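PDB 3RWX: lipoprotein from Bacteroides fragilis, which is of unknown function but folds into two calycin-like beta-barrel domains and is probably a lipoprotein of the bacterial outer membrane. Local coordinates for residues S113-G116 with G117-I120; V145-S149 with T150-D154. All blocks are in the same frame, centred on the assembly; numbering follows the deposited sequence.

Contact 1. Residues S113-G116 with G117-I120; sequences SVMG and GLTI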
ATOM      1  N   SER A 113       2.833 -21.038  10.832  1.00 34.77           N
ATOM      2  CA  SER A 113       1.625 -21.504  11.508  1.00 36.26           C
ATOM      3  C   SER A 113       0.473 -20.490  11.574  1.00 36.06           C
ATOM      4  O   SER A 113      -0.601 -20.812  12.056  1.00 37.31           O
ATOM      5  CB  SER A 113       1.952 -21.940  12.931  1.00 36.58           C
ATOM      6  OG  SER A 113       2.335 -20.806  13.677  1.00 37.57           O
ATOM      7  N   VAL A 114       0.672 -19.271  11.104  1.00 35.23           N
ATOM      8  CA  VAL A 114      -0.393 -18.299  11.178  1.00 34.79           C
ATOM      9  C   VAL A 114      -0.815 -17.869   9.790  1.00 34.36           C
ATOM     10  O   VAL A 114       0.010 -17.721   8.892  1.00 33.42           O
ATOM     11  CB  VAL A 114      -0.012 -17.067  12.076  1.00 34.60           C
ATOM     12  CG1 VAL A 114       0.432 -17.553  13.481  1.00 35.06           C
ATOM     13  CG2 VAL A 114       1.037 -16.227  11.442  1.00 31.82           C
HETATM   14  N   MSE A 115      -2.125 -17.735   9.629  1.00 34.88           N
HETATM   15  CA  MSE A 115      -2.739 -17.145   8.453  1.00 35.08           C
HETATM   16  C   MSE A 115      -2.242 -17.646   7.117  1.00 34.39           C
HETATM   17  O   MSE A 115      -2.021 -16.863   6.205  1.00 34.01           O
HETATM   18  CB  MSE A 115      -2.579 -15.645   8.532  1.00 34.64           C
HETATM   19  CG  MSE A 115      -3.343 -15.076   9.702  1.00 37.95           C
HETATM   20 SE   MSE A 115      -3.167 -13.178   9.740  0.75 46.30          SE
HETATM   21  CE  MSE A 115      -1.406 -12.984  10.467  1.00 40.45           C
ATOM     22  N   GLY A 116      -2.087 -18.954   7.002  1.00 34.83           N
ATOM     23  CA  GLY A 116      -1.668 -19.562   5.760  1.00 34.92           C
ATOM     24  C   GLY A 116      -0.187 -19.430   5.499  1.00 34.48           C
ATOM     25  O   GLY A 116       0.279 -19.840   4.459  1.00 35.43           O
ATOM     26  N   GLY A 117       0.570 -18.867   6.430  1.00 33.86           N
ATOM     27  CA  GLY A 117       1.968 -18.563   6.176  1.00 33.07           C
ATOM     28  C   GLY A 117       2.224 -17.074   6.089  1.00 31.77           C
ATOM     29  O   GLY A 117       2.013 -16.451   5.048  1.00 32.53           O
ATOM     30  N   LEU A 118       2.700 -16.500   7.183  1.00 30.64           N
ATOM     31  CA  LEU A 118       2.995 -15.080   7.248  1.00 28.90           C
ATOM     32  C   LEU A 118       4.482 -14.853   7.003  1.00 28.45           C
ATOM     33  O   LEU A 118       5.325 -15.440   7.678  1.00 28.59           O
ATOM     34  CB  LEU A 118       2.591 -14.558   8.617  1.00 28.57           C
ATOM     35  CG  LEU A 118       2.892 -13.085   8.899  1.00 27.88           C
ATOM     36  CD1 LEU A 118       2.079 -12.197   7.933  1.00 25.40           C
ATOM     37  CD2 LEU A 118       2.565 -12.801  10.328  1.00 25.31           C
ATOM     38  N   THR A 119       4.816 -14.029   6.022  1.00 27.73           N
ATOM     39  CA  THR A 119       6.183 -13.593   5.893  1.00 27.99           C
ATOM     40  C   THR A 119       6.269 -12.091   6.187  1.00 27.24           C
ATOM     41  O   THR A 119       5.362 -11.329   5.876  1.00 26.93           O
ATOM     42  CB  THR A 119       6.800 -13.927   4.503  1.00 28.23           C
ATOM     43  OG1 THR A 119       6.333 -12.994   3.524  1.00 31.99           O
ATOM     44  CG2 THR A 119       6.459 -15.326   4.060  1.00 27.84           C
ATOM     45  N   ILE A 120       7.362 -11.678   6.820  1.00 27.25           N
ATOM     46  CA  ILE A 120       7.629 -10.272   7.055  1.00 26.29           C
ATOM     47  C   ILE A 120       9.007  -9.947   6.508  1.00 26.03           C
ATOM     48  O   ILE A 120       9.948 -10.626   6.854  1.00 26.12           O
ATOM     49  CB  ILE A 120       7.604  -9.942   8.522  1.00 26.19           C
ATOM     50  CG1 ILE A 120       6.339 -10.507   9.141  1.00 28.39           C
ATOM     51  CG2 ILE A 120       7.705  -8.429   8.726  1.00 23.80           C
ATOM     52  CD1 ILE A 120       5.999  -9.889  10.484  1.00 31.28           C
TER
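A type I' beta turn from Val-114 to Gly-117 leads the chain into strand 118-124 of the first calycin-like beta-barrel domain, and it illustrates how a tight turn can bring side chains four residues apart together. A single backbone bond closes it: Gly-117 N donates to Val-114 O at 2.8 Å, the donor nitrogen standing above the carbonyl plane, 37° out of it, and not on a lone pair. Met-115 and Gly-116 both take positive phi, as the corners of this turn require, and Gly-117, with no side chain, passes close by the carbonyl oxygen of Gly-116.

On one side of the turn an apolar cluster forms over Leu-118. A chi1 of -55° sets CG1 of Val-114 anti to the carbonyl carbon and leaves CG2 between the backbone N and that carbon, where it leans on CB of Leu-118 at 3.6 Å. Met-115, a selenomethionine, lies alongside Leu-118, and its side chain also touches Met-28 and Met-83. Beyond the turn, Leu-118 pairs through its backbone with Val-111. The bend at chi3 (-78°) turns the end of the selenomethionine toward the leucine, where its CE meets Leu-118 CD2 at 4.0 Å.

Contact 2. Residues V145-S149 with T150-D154; sequences VSVGS and TTYPD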
ATOM      1  N   VAL A 145     -22.039  12.843  -9.814  1.00 19.93           N
ATOM      2  CA  VAL A 145     -21.679  12.965 -11.206  1.00 19.93           C
ATOM      3  C   VAL A 145     -22.464  14.105 -11.815  1.00 20.45           C
ATOM      4  O   VAL A 145     -23.662  14.240 -11.573  1.00 19.68           O
ATOM      5  CB  VAL A 145     -22.030  11.674 -11.947  1.00 20.57           C
ATOM      6  CG1 VAL A 145     -21.869  11.867 -13.473  1.00 18.83           C
ATOM      7  CG2 VAL A 145     -21.205  10.498 -11.398  1.00 18.38           C
ATOM      8  N   SER A 146     -21.802  14.925 -12.615  1.00 21.28           N
ATOM      9  CA  SER A 146     -22.514  15.995 -13.295  1.00 22.77           C
ATOM     10  C   SER A 146     -22.012  16.171 -14.705  1.00 22.74           C
ATOM     11  O   SER A 146     -20.873  15.819 -15.031  1.00 22.31           O
ATOM     12  CB  SER A 146     -22.415  17.300 -12.503  1.00 23.12           C
ATOM     13  OG  SER A 146     -21.077  17.520 -12.171  1.00 26.95           O
ATOM     14  N   VAL A 147     -22.920  16.626 -15.557  1.00 23.23           N
ATOM     15  CA  VAL A 147     -22.584  16.979 -16.933  1.00 23.71           C
ATOM     16  C   VAL A 147     -23.441  18.179 -17.287  1.00 24.12           C
ATOM     17  O   VAL A 147     -24.647  18.205 -17.033  1.00 24.03           O
ATOM     18  CB  VAL A 147     -22.811  15.803 -17.935  1.00 24.39           C
ATOM     19  CG1 VAL A 147     -24.257  15.304 -17.894  1.00 22.24           C
ATOM     20  CG2 VAL A 147     -22.420  16.237 -19.327  1.00 23.98           C
ATOM     21  N   GLY A 148     -22.799  19.206 -17.812  1.00 24.41           N
ATOM     22  CA  GLY A 148     -23.496  20.452 -18.089  1.00 24.33           C
ATOM     23  C   GLY A 148     -24.235  20.919 -16.853  1.00 23.72           C
ATOM     24  O   GLY A 148     -23.672  20.934 -15.781  1.00 23.51           O
ATOM     25  N   SER A 149     -25.501  21.268 -17.022  1.00 22.90           N
ATOM     26  CA  SER A 149     -26.370  21.726 -15.930  1.00 23.11           C
ATOM     27  C   SER A 149     -27.037  20.598 -15.143  1.00 21.96           C
ATOM     28  O   SER A 149     -27.870  20.864 -14.319  1.00 22.80           O
ATOM     29  CB  SER A 149     -27.501  22.612 -16.515  1.00 23.40           C
ATOM     30  OG  SER A 149     -28.177  21.895 -17.546  1.00 22.87           O
ATOM     31  N   THR A 150     -26.708  19.348 -15.420  1.00 21.10           N
ATOM     32  CA  THR A 150     -27.306  18.231 -14.714  1.00 20.21           C
ATOM     33  C   THR A 150     -26.418  17.720 -13.608  1.00 19.43           C
ATOM     34  O   THR A 150     -25.230  17.516 -13.800  1.00 18.38           O
ATOM     35  CB  THR A 150     -27.587  17.071 -15.695  1.00 20.66           C
ATOM     36  OG1 THR A 150     -28.713  17.423 -16.507  1.00 21.07           O
ATOM     37  CG2 THR A 150     -27.880  15.741 -14.949  1.00 19.87           C
ATOM     38  N   THR A 151     -27.005  17.486 -12.444  1.00 19.75           N
ATOM     39  CA  THR A 151     -26.325  16.727 -11.391  1.00 19.49           C
ATOM     40  C   THR A 151     -27.207  15.538 -11.033  1.00 19.57           C
ATOM     41  O   THR A 151     -28.396  15.673 -10.694  1.00 19.75           O
ATOM     42  CB  THR A 151     -26.064  17.565 -10.132  1.00 19.73           C
ATOM     43  OG1 THR A 151     -25.325  18.741 -10.485  1.00 20.81           O
ATOM     44  CG2 THR A 151     -25.265  16.755  -9.105  1.00 18.52           C
ATOM     45  N   TYR A 152     -26.613  14.363 -11.115  1.00 19.26           N
ATOM     46  CA  TYR A 152     -27.353  13.130 -10.940  1.00 19.45           C
ATOM     47  C   TYR A 152     -27.560  12.807  -9.462  1.00 19.68           C
ATOM     48  O   TYR A 152     -26.905  13.387  -8.599  1.00 18.74           O
ATOM     49  CB  TYR A 152     -26.614  12.006 -11.640  1.00 19.54           C
ATOM     50  CG  TYR A 152     -26.611  12.131 -13.150  1.00 19.46           C
ATOM     51  CD1 TYR A 152     -27.742  11.858 -13.889  1.00 22.59           C
ATOM     52  CD2 TYR A 152     -25.483  12.525 -13.834  1.00 22.13           C
ATOM     53  CE1 TYR A 152     -27.753  11.978 -15.299  1.00 22.90           C
ATOM     54  CE2 TYR A 152     -25.477  12.630 -15.236  1.00 22.22           C
ATOM     55  CZ  TYR A 152     -26.617  12.355 -15.949  1.00 21.13           C
ATOM     56  OH  TYR A 152     -26.609  12.447 -17.305  1.00 23.45           O
ATOM     57  N   PRO A 153     -28.492  11.886  -9.163  1.00 19.44           N
ATOM     58  CA  PRO A 153     -28.569  11.461  -7.781  1.00 19.80           C
ATOM     59  C   PRO A 153     -27.232  10.870  -7.286  1.00 19.69           C
ATOM     60  O   PRO A 153     -26.454  10.324  -8.073  1.00 19.12           O
ATOM     61  CB  PRO A 153     -29.687  10.404  -7.802  1.00 19.91           C
ATOM     62  CG  PRO A 153     -30.548  10.787  -8.936  1.00 19.37           C
ATOM     63  CD  PRO A 153     -29.559  11.282  -9.978  1.00 19.67           C
ATOM     64  N   ASP A 154     -26.973  11.036  -6.001  1.00 19.98           N
ATOM     65  CA  ASP A 154     -25.818  10.428  -5.375  1.00 20.96           C
ATOM     66  C   ASP A 154     -25.790   8.919  -5.581  1.00 21.21           C
ATOM     67  O   ASP A 154     -26.812   8.262  -5.485  1.00 21.06           O
ATOM     68  CB  ASP A 154     -25.800  10.731  -3.875  1.00 21.14           C
ATOM     69  CG  ASP A 154     -25.474  12.186  -3.583  1.00 23.40           C
ATOM     70  OD1 ASP A 154     -24.752  12.820  -4.388  1.00 24.94           O
ATOM     71  OD2 ASP A 154     -25.934  12.708  -2.549  1.00 25.67           O
TER
HETATM   72  O   HOH W   1     -23.934  10.696  -9.021  1.00 19.50           O
HETATM   73  O   HOH W   2     -26.754  20.676 -11.666  1.00 31.68           O
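Val-145 to Val-147 and Thr-150 to Tyr-152 run antiparallel as a short hairpin, reversed by a type II' turn from Val-147 to Thr-150 with Gly-148 at positive phi in its first corner. Val-147 and Thr-150 form a hydrogen-bonded pair, Thr-150 N giving to Val-147 O at 2.9 Å and Val-147 N to Thr-150 O at 3.0 Å. Ser-146 and Thr-151 are the adjoining non-hydrogen-bonded pair. Next along, Tyr-152 N reaches Val-145 O at 3.0 Å in an almost straight bond (177°).

The side chains divide between two faces. With Val-147 and Thr-150 lies the Tyr-152 ring, which folds back along the hairpin because CG sits anti to its carbonyl carbon (chi1 -68°). Methyl CG2 of Thr-150 lies over one ring face, 3.7 Å above the plane and over its centre. Val-145 crosses the ring at a slant, CG1 meeting CD2 of Tyr-152 at 3.7 Å, and Val-147 CG1 makes an oblique approach to Tyr-152 OH, also at 3.7 Å. That hydroxyl is hydrogen-bonded to Arg-187 O, while Thr-150 OG1 pairs with Thr-185 OG1. On the other face, a water lies 2.7 Å from Thr-151 OG1 and donates to Ser-149 O. A second water bridges Val-145 N and Pro-153 O.

Within the second calycin-like domain, strand 150-151 is an outermost strand of its antiparallel sheet, and strand 144-147 separates it from strand 254-256. Ser-146 bonds through its backbone to Thr-254 there; Val-145 packs against Ala-255 and Leu-177, and Tyr-152 touches Leu-180 in a neighbouring loop.

Contacts 1 and 2 are both chain reversals in antiparallel sheet, yet they belong to different calycin-like domains, on opposite sides of the chain's centre, with centres 47 Å apart and no touch between them. Contact 1 is a surface contact in which Leu-118, just past the turn, is the one buried residue among those that touch; it gathers aliphatic groups, and one backbone bond closes the turn. Contact 2 is partly buried: paired strands share three backbone bonds, a tyrosine ring carries the packing, and threonine hydroxyls and waters add polar links. Neither holds an element of the other; 113-116 leads into strand 118-124 of the first domain, whereas 145-154 forms an edge hairpin of the second.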